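PDB 5AEG: sulfoquinovosidase from Escherichia coli, which hydrolyses the sulfoquinovosyl diacylglycerides of plant sulfolipids, and simpler sulfoquinovosides, to release sulfoquinovose. Local coordinates for residues Ile89-Asn94 and Leu105-Asp110; Asn115-Arg120 and Leu215-Asp220; Thr180-Pro185 and Thr459-Tyr464; Val197-Tyr202 and Asp220-Arg225. One frame throughout, in Å; residues are numbered along the deposited sequence.

Contact 1: Ile89-Asn94 and Leu105-Asp110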
loop_
_atom_site.group_PDB
_atom_site.type_symbol
_atom_site.label_atom_id
_atom_site.label_comp_id
_atom_site.label_asym_id
_atom_site.label_seq_id
_atom_site.Cartn_x
_atom_site.Cartn_y
_atom_site.Cartn_z
ATOM N N ILE A 89 -32.839 23.908 0.453
ATOM C CA ILE A 89 -31.613 23.064 0.558
ATOM C C ILE A 89 -32.051 21.650 0.256
ATOM O O ILE A 89 -32.970 21.148 0.915
ATOM C CB ILE A 89 -31.023 23.148 2.003
ATOM C CG1 ILE A 89 -30.910 24.595 2.430
ATOM C CG2 ILE A 89 -29.649 22.438 2.110
ATOM C CD1 ILE A 89 -31.099 24.786 3.933
ATOM N N SER A 90 -31.391 20.988 -0.692
ATOM C CA SER A 90 -31.788 19.672 -1.027
ATOM C C SER A 90 -30.656 18.867 -1.633
ATOM O O SER A 90 -29.602 19.424 -2.101
ATOM C CB SER A 90 -32.984 19.733 -2.037
ATOM O OG SER A 90 -32.571 20.362 -3.191
ATOM N N ALA A 91 -30.895 17.560 -1.684
ATOM C CA ALA A 91 -29.998 16.676 -2.439
ATOM C C ALA A 91 -30.798 15.477 -2.968
ATOM O O ALA A 91 -31.800 15.136 -2.382
ATOM C CB ALA A 91 -28.890 16.155 -1.488
ATOM N N THR A 92 -30.302 14.793 -3.966
ATOM C CA THR A 92 -30.993 13.571 -4.466
ATOM C C THR A 92 -30.100 12.348 -4.302
ATOM O O THR A 92 -28.876 12.432 -4.473
ATOM C CB THR A 92 -31.365 13.632 -5.946
ATOM O OG1 THR A 92 -30.195 13.882 -6.645
ATOM C CG2 THR A 92 -32.333 14.790 -6.243
ATOM N N LEU A 93 -30.710 11.240 -3.937
ATOM C CA LEU A 93 -30.021 9.954 -3.830
ATOM C C LEU A 93 -30.737 8.975 -4.706
ATOM O O LEU A 93 -31.935 8.700 -4.487
ATOM C CB LEU A 93 -30.035 9.469 -2.380
ATOM C CG LEU A 93 -29.502 8.034 -2.165
ATOM C CD1 LEU A 93 -28.010 8.005 -2.513
ATOM C CD2 LEU A 93 -29.776 7.525 -0.788
ATOM N N ASN A 94 -30.071 8.522 -5.750
ATOM C CA ASN A 94 -30.547 7.458 -6.566
ATOM C C ASN A 94 -30.018 6.113 -6.069
ATOM O O ASN A 94 -28.790 5.957 -5.828
ATOM C CB ASN A 94 -30.126 7.665 -8.017
ATOM C CG ASN A 94 -31.271 7.413 -8.955
ATOM O OD1 ASN A 94 -31.976 8.363 -9.298
ATOM N ND2 ASN A 94 -31.543 6.128 -9.287
ATOM N N LEU A 105 -25.297 3.599 -5.034
ATOM C CA LEU A 105 -25.889 4.809 -4.444
ATOM C C LEU A 105 -25.257 6.004 -5.086
ATOM O O LEU A 105 -24.021 6.132 -5.128
ATOM C CB LEU A 105 -25.728 4.896 -2.928
ATOM C CG LEU A 105 -26.203 3.763 -2.044
ATOM C CD1 LEU A 105 -26.067 4.216 -0.572
ATOM C CD2 LEU A 105 -27.639 3.365 -2.338
ATOM N N GLU A 106 -26.075 6.891 -5.636
ATOM C CA GLU A 106 -25.558 8.054 -6.348
ATOM C C GLU A 106 -26.162 9.297 -5.714
ATOM O O GLU A 106 -27.373 9.561 -5.870
ATOM C CB GLU A 106 -25.920 8.002 -7.829
ATOM C CG GLU A 106 -25.189 6.965 -8.639
ATOM C CD GLU A 106 -25.884 6.737 -9.975
ATOM O OE1 GLU A 106 -27.060 6.311 -9.959
ATOM O OE2 GLU A 106 -25.278 7.013 -11.009
ATOM N N LEU A 107 -25.313 10.102 -5.070
ATOM C CA LEU A 107 -25.759 11.261 -4.324
ATOM C C LEU A 107 -25.354 12.497 -5.088
ATOM O O LEU A 107 -24.197 12.624 -5.498
ATOM C CB LEU A 107 -25.067 11.267 -2.995
ATOM C CG LEU A 107 -25.859 11.381 -1.761
ATOM C CD1 LEU A 107 -24.907 11.114 -0.580
ATOM C CD2 LEU A 107 -26.500 12.753 -1.733
ATOM N N GLN A 108 -26.281 13.447 -5.264
ATOM C CA GLN A 108 -25.932 14.724 -5.860
ATOM C C GLN A 108 -26.577 15.900 -5.099
ATOM O O GLN A 108 -27.785 15.945 -4.979
ATOM C CB GLN A 108 -26.298 14.692 -7.354
ATOM C CG GLN A 108 -26.069 15.993 -8.143
ATOM C CD GLN A 108 -24.591 16.441 -8.168
ATOM O OE1 GLN A 108 -23.746 15.829 -8.827
ATOM N NE2 GLN A 108 -24.261 17.498 -7.401
ATOM N N ASN A 109 -25.769 16.816 -4.554
ATOM C CA ASN A 109 -26.267 17.929 -3.793
ATOM C C ASN A 109 -26.889 18.923 -4.822
ATOM O O ASN A 109 -26.473 18.944 -5.992
ATOM C CB ASN A 109 -25.191 18.624 -2.988
ATOM C CG ASN A 109 -24.741 17.807 -1.796
ATOM O OD1 ASN A 109 -25.316 16.771 -1.498
ATOM N ND2 ASN A 109 -23.694 18.292 -1.091
ATOM N N ASP A 110 -27.851 19.694 -4.344
ATOM C CA ASP A 110 -28.550 20.740 -5.144
ATOM C C ASP A 110 -27.656 21.603 -5.948
ATOM O O ASP A 110 -27.851 21.825 -7.097
ATOM C CB ASP A 110 -29.439 21.626 -4.217
ATOM C CG ASP A 110 -28.692 22.217 -2.939
ATOM O OD1 ASP A 110 -27.430 21.955 -2.720
ATOM O OD2 ASP A 110 -29.367 22.898 -2.057
HETATM O O HOH W 1 -28.770 11.411 -7.363
#
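Leu93 and Leu107 face each other as a non-hydrogen-bonded pair in the antiparallel hairpin of strands 89-97 and 103-109. With CG anti to its backbone N (chi1 172°), Leu93 sends CD1 across the strand, where it lies 3.9 Å from Leu105 CB and 4.1 Å from Leu107 CG. Ala91 continues this buried face: its CB touches Leu107 CD2, and Ala91 CB lies 3.6 Å from Asn109 OD1; the Asn109 amide nitrogen turns to the carbonyl of His114 instead. The other face is polar and partly exposed. There Thr92 crosses the base of Gln108 at a slant, and a water 2.9 Å from Thr92 OG1 donates to Glu106 O. Gln108 bends at chi2 (61°), which brings NE2 back onto Asn109 O of its own strand in a nearly straight bond of 3.0 Å. At the open end Asp110 imitates a further strand residue: its N donates to Ser90 O, while its carboxylate OD2 accepts from Ser90 N at 3.1 Å, met from above the carboxylate plane. OD1 of the same group is held by His114. The chemistry is thus divided: leucines and alanine pack one face, where Asn109 OD1 is buried without a polar partner, polar groups, one bound to water, line the other, and a carboxylate prolongs the backbone ladder.

Contact 2: Asn115-Arg120 and Leu215-Asp220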
loop_
_atom_site.group_PDB
_atom_site.type_symbol
_atom_site.label_atom_id
_atom_site.label_comp_id
_atom_site.label_asym_id
_atom_site.label_seq_id
_atom_site.Cartn_x
_atom_site.Cartn_y
_atom_site.Cartn_z
ATOM N N ASN A 115 -20.318 21.772 -0.974
ATOM C CA ASN A 115 -19.195 20.823 -1.196
ATOM C C ASN A 115 -18.800 19.937 -0.004
ATOM O O ASN A 115 -17.622 19.539 0.133
ATOM C CB ASN A 115 -18.001 21.613 -1.684
ATOM C CG ASN A 115 -17.406 22.515 -0.625
ATOM O OD1 ASN A 115 -18.008 22.841 0.425
ATOM N ND2 ASN A 115 -16.153 22.856 -0.845
ATOM N N ARG A 116 -19.755 19.668 0.866
ATOM C CA ARG A 116 -19.631 18.744 1.994
ATOM C C ARG A 116 -20.837 17.780 2.028
ATOM O O ARG A 116 -21.996 18.200 1.766
ATOM C CB ARG A 116 -19.542 19.445 3.334
ATOM C CG ARG A 116 -18.351 20.402 3.473
ATOM C CD ARG A 116 -17.051 19.628 3.709
ATOM N NE ARG A 116 -15.832 20.466 3.737
ATOM C CZ ARG A 116 -15.088 20.833 2.680
ATOM N NH1 ARG A 116 -15.386 20.530 1.443
ATOM N NH2 ARG A 116 -14.034 21.594 2.895
ATOM N N ILE A 117 -20.548 16.500 2.253
ATOM C CA ILE A 117 -21.568 15.513 2.429
ATOM C C ILE A 117 -21.145 14.711 3.679
ATOM O O ILE A 117 -19.946 14.360 3.870
ATOM C CB ILE A 117 -21.717 14.561 1.201
ATOM C CG1 ILE A 117 -22.319 15.204 -0.031
ATOM C CG2 ILE A 117 -22.404 13.238 1.643
ATOM C CD1 ILE A 117 -21.924 14.498 -1.360
ATOM N N TRP A 118 -22.107 14.385 4.528
ATOM C CA TRP A 118 -21.933 13.362 5.577
ATOM C C TRP A 118 -23.037 12.351 5.428
ATOM O O TRP A 118 -24.228 12.735 5.468
ATOM C CB TRP A 118 -22.001 13.940 6.964
ATOM C CG TRP A 118 -21.026 14.997 7.337
ATOM C CD1 TRP A 118 -19.924 14.831 8.200
ATOM C CD2 TRP A 118 -21.002 16.385 6.932
ATOM N NE1 TRP A 118 -19.253 16.012 8.312
ATOM C CE2 TRP A 118 -19.883 16.990 7.579
ATOM C CE3 TRP A 118 -21.817 17.179 6.139
ATOM C CZ2 TRP A 118 -19.591 18.333 7.461
ATOM C CZ3 TRP A 118 -21.511 18.493 5.995
ATOM C CH2 TRP A 118 -20.401 19.077 6.665
ATOM N N LEU A 119 -22.697 11.066 5.225
ATOM C CA LEU A 119 -23.668 10.027 5.062
ATOM C C LEU A 119 -23.435 8.959 6.076
ATOM O O LEU A 119 -22.299 8.492 6.191
ATOM C CB LEU A 119 -23.542 9.460 3.664
ATOM C CG LEU A 119 -24.411 8.232 3.334
ATOM C CD1 LEU A 119 -25.899 8.606 3.157
ATOM C CD2 LEU A 119 -23.928 7.579 2.045
ATOM N N ARG A 120 -24.486 8.578 6.818
ATOM C CA ARG A 120 -24.438 7.460 7.759
ATOM C C ARG A 120 -25.004 6.173 7.164
ATOM O O ARG A 120 -26.129 6.090 6.595
ATOM C CB ARG A 120 -25.065 7.769 9.142
ATOM C CG ARG A 120 -24.567 9.018 9.806
ATOM C CD ARG A 120 -25.147 9.248 11.163
ATOM N NE ARG A 120 -24.422 10.309 11.822
ATOM C CZ ARG A 120 -24.738 10.740 13.042
ATOM N NH1 ARG A 120 -25.764 10.235 13.685
ATOM N NH2 ARG A 120 -24.047 11.687 13.614
ATOM N N LEU A 215 -19.454 8.494 6.787
ATOM C CA LEU A 215 -18.569 8.787 5.702
ATOM C C LEU A 215 -18.712 10.258 5.341
ATOM O O LEU A 215 -19.801 10.695 4.869
ATOM C CB LEU A 215 -18.927 7.946 4.528
ATOM C CG LEU A 215 -19.133 6.430 4.765
ATOM C CD1 LEU A 215 -19.314 5.787 3.406
ATOM C CD2 LEU A 215 -17.996 5.814 5.476
ATOM N N ALA A 216 -17.640 10.998 5.536
ATOM C CA ALA A 216 -17.553 12.407 5.197
ATOM C C ALA A 216 -16.792 12.611 3.899
ATOM O O ALA A 216 -15.676 12.065 3.722
ATOM C CB ALA A 216 -16.961 13.197 6.314
ATOM N N LEU A 217 -17.407 13.354 2.961
ATOM C CA LEU A 217 -16.779 13.669 1.705
ATOM C C LEU A 217 -16.684 15.191 1.503
ATOM O O LEU A 217 -17.631 15.942 1.823
ATOM C CB LEU A 217 -17.517 13.088 0.483
ATOM C CG LEU A 217 -17.721 11.605 0.358
ATOM C CD1 LEU A 217 -18.966 11.199 1.043
ATOM C CD2 LEU A 217 -17.771 11.239 -1.102
ATOM N N TRP A 218 -15.566 15.636 0.935
ATOM C CA TRP A 218 -15.399 17.040 0.550
ATOM C C TRP A 218 -15.737 17.185 -0.910
ATOM O O TRP A 218 -14.885 17.506 -1.755
ATOM C CB TRP A 218 -13.998 17.527 0.845
ATOM C CG TRP A 218 -13.764 17.649 2.294
ATOM C CD1 TRP A 218 -14.535 17.144 3.273
ATOM C CD2 TRP A 218 -12.600 18.211 2.946
ATOM N NE1 TRP A 218 -14.020 17.463 4.496
ATOM C CE2 TRP A 218 -12.797 18.075 4.315
ATOM C CE3 TRP A 218 -11.456 18.875 2.489
ATOM C CZ2 TRP A 218 -11.884 18.571 5.258
ATOM C CZ3 TRP A 218 -10.525 19.351 3.430
ATOM C CH2 TRP A 218 -10.756 19.210 4.785
ATOM N N GLU A 219 -16.977 16.899 -1.250
ATOM C CA GLU A 219 -17.456 17.072 -2.608
ATOM C C GLU A 219 -18.993 17.228 -2.533
ATOM O O GLU A 219 -19.598 16.996 -1.493
ATOM C CB GLU A 219 -17.088 15.908 -3.515
ATOM C CG GLU A 219 -16.904 16.287 -4.970
ATOM C CD GLU A 219 -16.127 15.301 -5.802
ATOM O OE1 GLU A 219 -15.428 14.364 -5.286
ATOM O OE2 GLU A 219 -16.214 15.465 -7.036
ATOM N N ASP A 220 -19.554 17.742 -3.621
ATOM C CA ASP A 220 -20.986 17.899 -3.791
ATOM C C ASP A 220 -21.691 16.737 -4.359
ATOM O O ASP A 220 -22.942 16.769 -4.491
ATOM C CB ASP A 220 -21.195 19.107 -4.746
ATOM C CG ASP A 220 -20.669 18.808 -6.150
ATOM O OD1 ASP A 220 -19.447 18.646 -6.310
ATOM O OD2 ASP A 220 -21.460 18.590 -7.075
#
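Arg116 lays its guanidinium flat on the indole of Trp218 at one end of an antiparallel strand pair, 116-122 with 212-217, in the N-terminal beta domain of this family 31 glycosidase. The tight side is the buried one: Ile117 and Leu217 run side by side, CG2 of Ile117 4.0 Å from CD1 of Leu217, while Ile117 CD1 reaches on to Glu219 O at 3.4 Å. Leu119 and Leu215 lie on the same face, and Leu224 packs against both. Between the two strands the opposite face is looser and partly exposed: Trp118 CD1 meets Ala216 CB obliquely at 3.9 Å, and Trp40 and Leu61 cover more of the indole. Beyond the paired residues Asn115 and Arg116 both face Gly42, a classic beta bulge. Arg116 bends at chi2 (-77°), which folds its chain back over Trp218, and the two planes lie 9° apart in a cation-pi stack. Its NH2 forms a salt bridge with Asp59, which adds a charge pairing to the stack. An alanine here would remove the cation from the indole and is likely to leave Asp59 without its ionic mate and Trp218 freer to turn. The remaining terminal nitrogen, NH1 of Arg116, donates to Asn115 O at 2.8 Å, from above the carbonyl plane.

Contact 3: Thr180-Pro185 and Thr459-Tyr464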
loop_
_atom_site.group_PDB
_atom_site.type_symbol
_atom_site.label_atom_id
_atom_site.label_comp_id
_atom_site.label_asym_id
_atom_site.label_seq_id
_atom_site.Cartn_x
_atom_site.Cartn_y
_atom_site.Cartn_z
ATOM N N THR A 180 -0.799 7.507 5.715
ATOM C CA THR A 180 -0.367 6.549 4.728
ATOM C C THR A 180 -0.290 7.135 3.347
ATOM O O THR A 180 -1.054 8.054 2.980
ATOM C CB THR A 180 -1.392 5.336 4.715
ATOM O OG1 THR A 180 -1.083 4.407 3.680
ATOM C CG2 THR A 180 -2.829 5.776 4.583
ATOM N N PHE A 181 0.555 6.500 2.578
ATOM C CA PHE A 181 0.706 6.785 1.207
ATOM C C PHE A 181 -0.284 6.027 0.307
ATOM O O PHE A 181 -0.233 6.258 -0.876
ATOM C CB PHE A 181 2.141 6.619 0.694
ATOM C CG PHE A 181 2.938 5.571 1.380
ATOM C CD1 PHE A 181 2.512 4.273 1.371
ATOM C CD2 PHE A 181 4.081 5.922 2.086
ATOM C CE1 PHE A 181 3.191 3.300 2.115
ATOM C CE2 PHE A 181 4.835 4.925 2.814
ATOM C CZ PHE A 181 4.314 3.661 2.873
ATOM N N PHE A 182 -1.141 5.151 0.863
ATOM C CA PHE A 182 -2.093 4.357 0.049
ATOM C C PHE A 182 -3.365 4.265 0.906
ATOM O O PHE A 182 -3.756 3.176 1.288
ATOM C CB PHE A 182 -1.494 3.001 -0.310
ATOM C CG PHE A 182 -2.239 2.200 -1.365
ATOM C CD1 PHE A 182 -3.587 2.461 -1.756
ATOM C CD2 PHE A 182 -1.621 1.091 -1.877
ATOM C CE1 PHE A 182 -4.184 1.669 -2.685
ATOM C CE2 PHE A 182 -2.214 0.309 -2.875
ATOM C CZ PHE A 182 -3.513 0.592 -3.224
ATOM N N PRO A 183 -4.009 5.407 1.219
ATOM C CA PRO A 183 -5.347 5.314 1.771
ATOM C C PRO A 183 -6.286 5.006 0.593
ATOM O O PRO A 183 -5.958 5.306 -0.552
ATOM C CB PRO A 183 -5.637 6.735 2.299
ATOM C CG PRO A 183 -4.860 7.609 1.323
ATOM C CD PRO A 183 -3.706 6.785 0.800
ATOM N N GLN A 184 -7.408 4.361 0.839
ATOM C CA GLN A 184 -8.340 4.097 -0.249
ATOM C C GLN A 184 -9.765 4.106 0.359
ATOM O O GLN A 184 -9.962 3.559 1.424
ATOM C CB GLN A 184 -8.080 2.769 -0.960
ATOM C CG GLN A 184 -8.904 2.682 -2.273
ATOM C CD GLN A 184 -8.558 1.525 -3.131
ATOM O OE1 GLN A 184 -7.407 1.373 -3.512
ATOM N NE2 GLN A 184 -9.537 0.722 -3.472
ATOM N N PRO A 185 -10.781 4.677 -0.384
ATOM C CA PRO A 185 -12.153 4.794 0.153
ATOM C C PRO A 185 -12.960 3.540 -0.129
ATOM O O PRO A 185 -13.967 3.579 -0.838
ATOM C CB PRO A 185 -12.694 6.047 -0.569
ATOM C CG PRO A 185 -12.007 6.000 -1.856
ATOM C CD PRO A 185 -10.580 5.558 -1.532
ATOM N N THR A 459 -7.084 3.940 -5.819
ATOM C CA THR A 459 -8.030 3.107 -6.557
ATOM C C THR A 459 -7.542 2.790 -7.954
ATOM O O THR A 459 -7.230 3.684 -8.706
ATOM C CB THR A 459 -9.420 3.780 -6.575
ATOM O OG1 THR A 459 -9.901 3.964 -5.236
ATOM C CG2 THR A 459 -10.346 2.952 -7.357
ATOM N N GLY A 460 -7.383 1.505 -8.271
ATOM C CA GLY A 460 -6.818 1.051 -9.549
ATOM C C GLY A 460 -5.406 0.484 -9.479
ATOM O O GLY A 460 -4.937 -0.220 -10.402
ATOM N N SER A 461 -4.655 0.823 -8.416
ATOM C CA SER A 461 -3.341 0.177 -8.168
ATOM C C SER A 461 -3.467 -1.346 -8.118
ATOM O O SER A 461 -2.547 -2.093 -8.397
ATOM C CB SER A 461 -2.697 0.730 -6.847
ATOM O OG SER A 461 -2.295 2.069 -7.112
ATOM N N GLN A 462 -4.648 -1.818 -7.757
ATOM C CA GLN A 462 -4.934 -3.244 -7.793
ATOM C C GLN A 462 -4.701 -3.908 -9.191
ATOM O O GLN A 462 -4.344 -5.090 -9.265
ATOM C CB GLN A 462 -6.363 -3.494 -7.351
ATOM C CG GLN A 462 -6.710 -3.168 -5.921
ATOM C CD GLN A 462 -6.904 -1.691 -5.647
ATOM O OE1 GLN A 462 -7.020 -0.868 -6.583
ATOM N NE2 GLN A 462 -6.937 -1.341 -4.361
ATOM N N LYS A 463 -4.940 -3.158 -10.256
ATOM C CA LYS A 463 -4.620 -3.630 -11.637
ATOM C C LYS A 463 -3.172 -3.209 -12.033
ATOM O O LYS A 463 -2.406 -3.985 -12.633
ATOM C CB LYS A 463 -5.571 -2.971 -12.669
ATOM C CG LYS A 463 -5.332 -3.441 -14.130
ATOM C CD LYS A 463 -6.506 -2.950 -14.978
ATOM C CE LYS A 463 -6.362 -3.112 -16.495
ATOM N NZ LYS A 463 -5.496 -4.257 -16.849
ATOM N N TYR A 464 -2.837 -1.965 -11.721
ATOM C CA TYR A 464 -1.668 -1.357 -12.323
ATOM C C TYR A 464 -0.352 -1.513 -11.557
ATOM O O TYR A 464 0.674 -1.426 -12.196
ATOM C CB TYR A 464 -1.930 0.131 -12.570
ATOM C CG TYR A 464 -3.051 0.372 -13.570
ATOM C CD1 TYR A 464 -3.064 -0.283 -14.803
ATOM C CD2 TYR A 464 -4.120 1.186 -13.239
ATOM C CE1 TYR A 464 -4.102 -0.073 -15.724
ATOM C CE2 TYR A 464 -5.158 1.391 -14.139
ATOM C CZ TYR A 464 -5.137 0.764 -15.371
ATOM O OH TYR A 464 -6.172 0.982 -16.221
#
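Gln184 places CG anti to its backbone N (chi1 -168°) and stays extended at chi2, whereas Gln462 bends at chi2 (77°), and the two amides arrive from opposite directions. They meet where the N-terminal beta domain abuts the TIM barrel of the glycosidase, at the first turn of helix 461-464. Gln462 NE2 donates to Gln184 OE1 over 2.9 Å in a nearly straight bond. The acceptor lies in the amide plane of Gln462, although the two amide planes stand 84° apart. The same NE2 also serves Thr496 O, and Gln184 NE2 is taken by Thr186 OG1, so each amide has its rotation fixed by more than one partner. Thr459 crosses the Gln184 chain at about a right angle, its OG1 3.4 Å from Gln184 CG. A leucine in place of Gln184 would remove the acceptor and is likely to leave one N-H of Gln462 without its mate in a buried interface. Beside this bond the Phe182 ring comes up obliquely, its CZ 3.7 Å from Ser461 CB. The Phe182 side chain lies about 8 Å from that of Glu408, a residue assigned to the active site by similarity, which puts this domain junction close to the catalytic region. Gly460 occupies the N-cap position of the helix, and its backbone N donates to Gln462 OE1 at 2.9 Å.

Contact 4: Val197-Tyr202 and Asp220-Arg225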
loop_
_atom_site.group_PDB
_atom_site.type_symbol
_atom_site.label_atom_id
_atom_site.label_comp_id
_atom_site.label_asym_id
_atom_site.label_seq_id
_atom_site.Cartn_x
_atom_site.Cartn_y
_atom_site.Cartn_z
ATOM N N VAL A 197 -16.120 3.659 -2.841
ATOM C CA VAL A 197 -16.582 5.029 -3.168
ATOM C C VAL A 197 -15.720 5.534 -4.342
ATOM O O VAL A 197 -14.466 5.470 -4.340
ATOM C CB VAL A 197 -16.565 5.962 -1.982
ATOM C CG1 VAL A 197 -16.975 7.404 -2.338
ATOM C CG2 VAL A 197 -17.402 5.455 -0.827
ATOM N N ASP A 198 -16.366 6.041 -5.371
ATOM C CA ASP A 198 -15.627 6.415 -6.577
ATOM C C ASP A 198 -14.856 7.695 -6.406
ATOM O O ASP A 198 -13.867 7.930 -7.097
ATOM C CB ASP A 198 -16.543 6.628 -7.799
ATOM C CG ASP A 198 -17.029 5.357 -8.395
ATOM O OD1 ASP A 198 -16.539 4.238 -8.106
ATOM O OD2 ASP A 198 -17.915 5.478 -9.251
ATOM N N ASN A 199 -15.241 8.529 -5.511
ATOM C CA ASN A 199 -14.587 9.843 -5.493
ATOM C C ASN A 199 -13.073 9.804 -5.146
ATOM O O ASN A 199 -12.602 8.845 -4.511
ATOM C CB ASN A 199 -15.249 10.620 -4.394
ATOM C CG ASN A 199 -16.756 10.792 -4.583
ATOM O OD1 ASN A 199 -17.494 9.802 -4.760
ATOM N ND2 ASN A 199 -17.215 12.075 -4.453
ATOM N N SER A 200 -12.352 10.873 -5.447
ATOM C CA SER A 200 -10.938 11.034 -5.015
ATOM C C SER A 200 -10.701 12.282 -4.189
ATOM O O SER A 200 -9.580 12.626 -3.861
ATOM C CB SER A 200 -10.006 10.946 -6.216
ATOM O OG SER A 200 -10.219 12.079 -7.032
ATOM N N CYS A 201 -11.758 12.983 -3.805
ATOM C CA CYS A 201 -11.675 14.076 -2.858
ATOM C C CYS A 201 -11.205 13.637 -1.490
ATOM O O CYS A 201 -11.219 12.420 -1.216
ATOM C CB CYS A 201 -13.051 14.787 -2.735
ATOM S SG CYS A 201 -14.374 13.664 -2.186
ATOM N N TYR A 202 -10.821 14.593 -0.610
ATOM C CA TYR A 202 -10.655 14.305 0.809
ATOM C C TYR A 202 -11.875 13.579 1.324
ATOM O O TYR A 202 -13.012 13.993 0.996
ATOM C CB TYR A 202 -10.444 15.568 1.595
ATOM C CG TYR A 202 -10.282 15.319 3.069
ATOM C CD1 TYR A 202 -11.375 15.230 3.891
ATOM C CD2 TYR A 202 -8.993 15.032 3.652
ATOM C CE1 TYR A 202 -11.259 15.007 5.236
ATOM C CE2 TYR A 202 -8.885 14.795 5.024
ATOM C CZ TYR A 202 -10.007 14.778 5.799
ATOM O OH TYR A 202 -9.871 14.588 7.142
ATOM N N ASP A 220 -19.554 17.742 -3.621
ATOM C CA ASP A 220 -20.986 17.899 -3.791
ATOM C C ASP A 220 -21.691 16.737 -4.359
ATOM O O ASP A 220 -22.942 16.769 -4.491
ATOM C CB ASP A 220 -21.195 19.107 -4.746
ATOM C CG ASP A 220 -20.669 18.808 -6.150
ATOM O OD1 ASP A 220 -19.447 18.646 -6.310
ATOM O OD2 ASP A 220 -21.460 18.590 -7.075
ATOM N N LYS A 221 -20.970 15.652 -4.683
ATOM C CA LYS A 221 -21.591 14.453 -5.177
ATOM C C LYS A 221 -20.831 13.263 -4.642
ATOM O O LYS A 221 -19.661 13.385 -4.241
ATOM C CB LYS A 221 -21.558 14.451 -6.696
ATOM C CG LYS A 221 -20.193 14.221 -7.365
ATOM C CD LYS A 221 -20.123 14.700 -8.829
ATOM C CE LYS A 221 -19.470 13.719 -9.804
ATOM N NZ LYS A 221 -18.038 13.353 -9.578
ATOM N N ALA A 222 -21.487 12.122 -4.611
ATOM C CA ALA A 222 -20.818 10.872 -4.223
ATOM C C ALA A 222 -21.419 9.688 -4.912
ATOM O O ALA A 222 -22.647 9.616 -5.075
ATOM C CB ALA A 222 -20.932 10.716 -2.751
ATOM N N THR A 223 -20.582 8.724 -5.264
ATOM C CA THR A 223 -21.044 7.458 -5.802
ATOM C C THR A 223 -20.430 6.324 -4.996
ATOM O O THR A 223 -19.176 6.247 -4.929
ATOM C CB THR A 223 -20.569 7.315 -7.229
ATOM O OG1 THR A 223 -21.145 8.383 -8.025
ATOM C CG2 THR A 223 -20.992 5.984 -7.767
ATOM N N LEU A 224 -21.283 5.490 -4.418
ATOM C CA LEU A 224 -20.864 4.357 -3.590
ATOM C C LEU A 224 -21.416 3.052 -4.186
ATOM O O LEU A 224 -22.567 3.004 -4.609
ATOM C CB LEU A 224 -21.435 4.483 -2.179
ATOM C CG LEU A 224 -21.189 5.770 -1.421
ATOM C CD1 LEU A 224 -22.241 6.839 -1.781
ATOM C CD2 LEU A 224 -21.137 5.512 0.078
ATOM N N ARG A 225 -20.639 1.992 -4.149
ATOM C CA ARG A 225 -21.072 0.686 -4.670
ATOM C C ARG A 225 -20.857 -0.327 -3.604
ATOM O O ARG A 225 -19.852 -0.263 -2.892
ATOM C CB ARG A 225 -20.196 0.260 -5.813
ATOM C CG ARG A 225 -20.535 0.875 -7.166
ATOM C CD ARG A 225 -19.320 0.670 -8.099
ATOM N NE ARG A 225 -19.041 1.885 -8.821
ATOM C CZ ARG A 225 -19.763 2.282 -9.848
ATOM N NH1 ARG A 225 -20.743 1.512 -10.288
ATOM N NH2 ARG A 225 -19.496 3.422 -10.427
#
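Asn199 reaches from the loop that follows strand 193-197 to the edge of strand 221-228 and bonds to its backbone as a neighbouring strand would. From CB the chain turns beside the backbone N (chi1 -59°), bringing CG to 3.9 Å from Lys221 O and close to Ala222 CA. At the tip the amide divides: ND2 donates to Lys221 O at 2.8 Å, with the acceptor close to the amide plane, and OD1 takes a weak bond from Thr223 N at 3.3 Å. A second donation from ND2, to Glu219 OE1, fixes the amide further. Just before it the true pairing ends. Asp198 N donates to Thr223 O, and Val197 and Leu224 form a non-hydrogen-bonded pair with CG2 of Val197 3.8 Å from CD2 of Leu224. On the solvent side Asp198 OD2 receives Arg225 NH2 at 2.8 Å on its syn lone pair, a salt bridge at the edge of the guanidinium, and OD2 also rests 3.5 Å from Thr223 CG2. Within the sheet, strand 221-228 runs between strand 193-197 and strand 103-109, while Leu217 of strand 212-217 packs on Val197, Asn199 and Ala222; farther along the loop, Ser200 OG bonds to Ile424 O of helix 422-444.

Contacts 1, 2 and 4 are partly buried and belong to the N-terminal beta domain, where they touch one another; contact 3 is buried near the centre of the chain and joins that domain to the barrel. Strand 103-109 of contact 1 pairs with strand 221-228 of contact 4 through Leu105 and Leu107, and Asp220, common to contacts 2 and 4, receives Asn109 N and Gln108 NE2. Contacts 1 and 2 rely on backbone ladders, with charged or polar groups at their ends. Contact 4 replaces much of its ladder with side chains, and contact 3 depends on side chains alone. Pro185 O and Val197 N tie contact 3 to contact 4, linking the beta domain to its interface.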